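Local structure of hypothetical 33.3 KDA protein IN ade3-ser2 intergenic region (Saccharomyces cerevisiae, 1ODF) at residues L128-K133 and T145-K150. The protein is a probable ATP-dependent kinase of unknown substrate specificity that closely resembles bacterial pantothenate kinase in structure. Numbering follows the deposited sequence.
Sequences LPKYDK and TGQKIK. With SO4 (sulfate ion), chain C.
Leu-128 and Gln-147 form a hydrogen-bonded antiparallel pair where strand 147-150 begins alongside strand 125-132, within a small three-stranded sheet separate from the mainly parallel sheet of this probable P-loop kinase. Their backbones exchange two bonds, Leu-128 N to Gln-147 O at 2.8 Å and Gln-147 N to Leu-128 O at 2.7 Å, the latter nearly straight at 166°. Gly-146 adds a CA-H...O contact to the same Leu-128 carbonyl, and a side chain on Gly-146 would run into that oxygen. On the face shared by the pair, the two side chains run side by side, Leu-128 CB lying 3.6 Å from Gln-147 CG. The methyl ends of Leu-128 and Ile-149 meet as well, CD1 to CD1 at 3.8 Å. Gln-147 CG sits between its backbone N and carbonyl carbon (chi1 70°), and the extended chain carries NE2 past Leu-128 CB. From there NE2 donates to a water at 2.7 Å, which in turn donates to Pro-129 O; the same NE2 is also hydrogen-bonded to Tyr-67 O. A leucine in place of Gln-147 would probably leave both the water and the Tyr-67 carbonyl without this amide donor. Lys-130 bends at chi2 (-56°), its CG passing 3.9 Å from Gly-146 CA, and its ammonium forms a salt bridge with Asp-72. Phe-156 of the central sheet and Val-110 of helix 104-114 pack against Leu-128, joining the small sheet to the body of the domain. Farther along, a sulfate also held by Tyr-74 and Arg-96 receives weak bonds from Lys-133, the nearer from NZ to sulfate O3 at 3.2 Å.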
ATOM      1  N   LEU A 128      13.505  -5.244  -8.699  1.00 48.17           N
ATOM      2  CA  LEU A 128      12.403  -5.360  -7.751  1.00 47.88           C
ATOM      3  C   LEU A 128      11.603  -6.612  -8.102  1.00 47.31           C
ATOM      4  O   LEU A 128      11.478  -6.977  -9.273  1.00 46.81           O
ATOM      5  CB  LEU A 128      11.501  -4.125  -7.806  1.00 45.08           C
ATOM      6  CG  LEU A 128      12.006  -2.919  -7.003  1.00 44.94           C
ATOM      7  CD1 LEU A 128      13.193  -2.268  -7.712  1.00 42.13           C
ATOM      8  CD2 LEU A 128      10.866  -1.929  -6.833  1.00 42.17           C
ATOM      9  N   PRO A 129      11.058  -7.295  -7.086  1.00 46.87           N
ATOM     10  CA  PRO A 129      10.282  -8.511  -7.328  1.00 46.06           C
ATOM     11  C   PRO A 129       8.896  -8.290  -7.910  1.00 46.84           C
ATOM     12  O   PRO A 129       8.343  -7.187  -7.875  1.00 47.20           O
ATOM     13  CB  PRO A 129      10.214  -9.149  -5.949  1.00 44.38           C
ATOM     14  CG  PRO A 129      10.105  -7.958  -5.059  1.00 45.62           C
ATOM     15  CD  PRO A 129      11.149  -7.014  -5.642  1.00 46.30           C
ATOM     16  N   LYS A 130       8.355  -9.366  -8.460  1.00 47.49           N
ATOM     17  CA  LYS A 130       7.015  -9.384  -9.021  1.00 47.82           C
ATOM     18  C   LYS A 130       6.374 -10.644  -8.460  1.00 46.71           C
ATOM     19  O   LYS A 130       7.051 -11.648  -8.226  1.00 46.91           O
ATOM     20  CB  LYS A 130       7.062  -9.407 -10.550  1.00 48.96           C
ATOM     21  CG  LYS A 130       7.221  -8.015 -11.158  1.00 53.20           C
ATOM     22  CD  LYS A 130       6.110  -7.068 -10.672  1.00 55.37           C
ATOM     23  CE  LYS A 130       6.290  -5.650 -11.216  1.00 59.63           C
ATOM     24  NZ  LYS A 130       5.318  -4.662 -10.629  1.00 60.07           N
ATOM     25  N   TYR A 131       5.076 -10.596  -8.221  1.00 45.63           N
ATOM     26  CA  TYR A 131       4.399 -11.739  -7.636  1.00 46.26           C
ATOM     27  C   TYR A 131       3.387 -12.339  -8.601  1.00 47.13           C
ATOM     28  O   TYR A 131       2.914 -11.665  -9.514  1.00 48.83           O
ATOM     29  CB  TYR A 131       3.703 -11.295  -6.342  1.00 44.46           C
ATOM     30  CG  TYR A 131       3.290 -12.412  -5.413  1.00 42.70           C
ATOM     31  CD1 TYR A 131       4.232 -13.080  -4.629  1.00 40.62           C
ATOM     32  CD2 TYR A 131       1.952 -12.788  -5.298  1.00 42.17           C
ATOM     33  CE1 TYR A 131       3.850 -14.089  -3.750  1.00 39.19           C
ATOM     34  CE2 TYR A 131       1.561 -13.792  -4.423  1.00 40.74           C
ATOM     35  CZ  TYR A 131       2.512 -14.436  -3.651  1.00 40.59           C
ATOM     36  OH  TYR A 131       2.116 -15.407  -2.763  1.00 40.68           O
ATOM     37  N   ASP A 132       3.066 -13.610  -8.391  1.00 48.45           N
ATOM     38  CA  ASP A 132       2.103 -14.322  -9.219  1.00 50.63           C
ATOM     39  C   ASP A 132       1.150 -15.035  -8.274  1.00 50.65           C
ATOM     40  O   ASP A 132       1.506 -16.060  -7.693  1.00 50.04           O
ATOM     41  CB  ASP A 132       2.824 -15.340 -10.107  1.00 53.13           C
ATOM     42  CG  ASP A 132       1.866 -16.158 -10.968  1.00 54.54           C
ATOM     43  OD1 ASP A 132       2.355 -16.987 -11.765  1.00 54.03           O
ATOM     44  OD2 ASP A 132       0.633 -15.973 -10.848  1.00 55.19           O
ATOM     45  N   LYS A 133      -0.055 -14.485  -8.125  1.00 51.78           N
ATOM     46  CA  LYS A 133      -1.075 -15.037  -7.228  1.00 53.22           C
ATOM     47  C   LYS A 133      -1.762 -16.320  -7.709  1.00 55.64           C
ATOM     48  O   LYS A 133      -2.384 -17.031  -6.908  1.00 56.01           O
ATOM     49  CB  LYS A 133      -2.153 -13.985  -6.945  1.00 51.39           C
ATOM     50  CG  LYS A 133      -1.652 -12.716  -6.269  1.00 51.92           C
ATOM     51  CD  LYS A 133      -2.801 -11.748  -6.004  1.00 50.31           C
ATOM     52  CE  LYS A 133      -2.315 -10.429  -5.429  1.00 50.41           C
ATOM     53  NZ  LYS A 133      -3.449  -9.505  -5.121  1.00 50.92           N
ATOM     54  N   THR A 145      11.279 -13.840 -12.395  1.00 60.12           N
ATOM     55  CA  THR A 145      11.874 -12.595 -12.863  1.00 58.34           C
ATOM     56  C   THR A 145      10.998 -11.395 -12.502  1.00 56.64           C
ATOM     57  O   THR A 145       9.794 -11.366 -12.793  1.00 56.10           O
ATOM     58  CB  THR A 145      12.086 -12.628 -14.391  1.00 58.60           C
ATOM     59  OG1 THR A 145      10.837 -12.896 -15.041  1.00 58.46           O
ATOM     60  CG2 THR A 145      13.097 -13.711 -14.763  1.00 58.51           C
ATOM     61  N   GLY A 146      11.613 -10.405 -11.864  1.00 54.32           N
ATOM     62  CA  GLY A 146      10.882  -9.219 -11.467  1.00 53.66           C
ATOM     63  C   GLY A 146      10.966  -8.097 -12.484  1.00 52.68           C
ATOM     64  O   GLY A 146      10.790  -8.316 -13.680  1.00 52.73           O
ATOM     65  N   GLN A 147      11.241  -6.890 -12.004  1.00 51.57           N
ATOM     66  CA  GLN A 147      11.340  -5.723 -12.870  1.00 50.71           C
ATOM     67  C   GLN A 147      12.651  -5.005 -12.587  1.00 50.53           C
ATOM     68  O   GLN A 147      13.232  -5.158 -11.512  1.00 51.71           O
ATOM     69  CB  GLN A 147      10.184  -4.759 -12.590  1.00 50.11           C
ATOM     70  CG  GLN A 147      10.307  -4.066 -11.225  1.00 48.81           C
ATOM     71  CD  GLN A 147       9.440  -2.817 -11.092  1.00 48.57           C
ATOM     72  OE1 GLN A 147       9.449  -1.938 -11.964  1.00 46.79           O
ATOM     73  NE2 GLN A 147       8.702  -2.725  -9.989  1.00 45.52           N
ATOM     74  N   LYS A 148      13.114  -4.219 -13.550  1.00 50.38           N
ATOM     75  CA  LYS A 148      14.347  -3.461 -13.375  1.00 50.07           C
ATOM     76  C   LYS A 148      14.097  -1.967 -13.531  1.00 49.23           C
ATOM     77  O   LYS A 148      13.435  -1.529 -14.468  1.00 49.02           O
ATOM     78  CB  LYS A 148      15.421  -3.920 -14.368  1.00 50.19           C
ATOM     79  CG  LYS A 148      16.259  -5.074 -13.849  1.00 52.39           C
ATOM     80  CD  LYS A 148      17.530  -5.292 -14.671  1.00 56.09           C
ATOM     81  CE  LYS A 148      17.245  -5.907 -16.031  1.00 56.70           C
ATOM     82  NZ  LYS A 148      18.508  -6.308 -16.716  1.00 56.05           N
ATOM     83  N   ILE A 149      14.626  -1.185 -12.600  1.00 49.41           N
ATOM     84  CA  ILE A 149      14.454   0.258 -12.647  1.00 49.36           C
ATOM     85  C   ILE A 149      15.808   0.943 -12.787  1.00 48.04           C
ATOM     86  O   ILE A 149      16.777   0.541 -12.144  1.00 45.77           O
ATOM     87  CB  ILE A 149      13.732   0.760 -11.370  1.00 50.50           C
ATOM     88  CG1 ILE A 149      12.372   0.055 -11.245  1.00 50.93           C
ATOM     89  CG2 ILE A 149      13.542   2.278 -11.435  1.00 50.55           C
ATOM     90  CD1 ILE A 149      11.604   0.388  -9.982  1.00 49.67           C
ATOM     91  N   LYS A 150      15.872   1.971 -13.632  1.00 47.40           N
ATOM     92  CA  LYS A 150      17.119   2.702 -13.856  1.00 48.55           C
ATOM     93  C   LYS A 150      17.545   3.543 -12.656  1.00 46.98           C
ATOM     94  O   LYS A 150      16.745   4.289 -12.094  1.00 47.17           O
ATOM     95  CB  LYS A 150      16.997   3.625 -15.076  1.00 51.66           C
ATOM     96  CG  LYS A 150      16.693   2.920 -16.392  1.00 56.83           C
ATOM     97  CD  LYS A 150      16.584   3.922 -17.542  1.00 59.12           C
ATOM     98  CE  LYS A 150      16.123   3.253 -18.837  1.00 60.74           C
ATOM     99  NZ  LYS A 150      14.728   2.729 -18.735  1.00 60.21           N
TER
HETATM  100  S   SO4 C 502      -4.624 -10.836  -1.954  1.00 58.48           S
HETATM  101  O1  SO4 C 502      -5.007 -11.700  -0.823  1.00 59.78           O
HETATM  102  O2  SO4 C 502      -3.160 -10.829  -2.083  1.00 58.43           O
HETATM  103  O3  SO4 C 502      -5.233 -11.341  -3.199  1.00 60.33           O
HETATM  104  O4  SO4 C 502      -5.102  -9.465  -1.705  1.00 60.55           O
HETATM  105  O   HOH W   1       8.028  -4.400  -7.945  1.00 50.94           O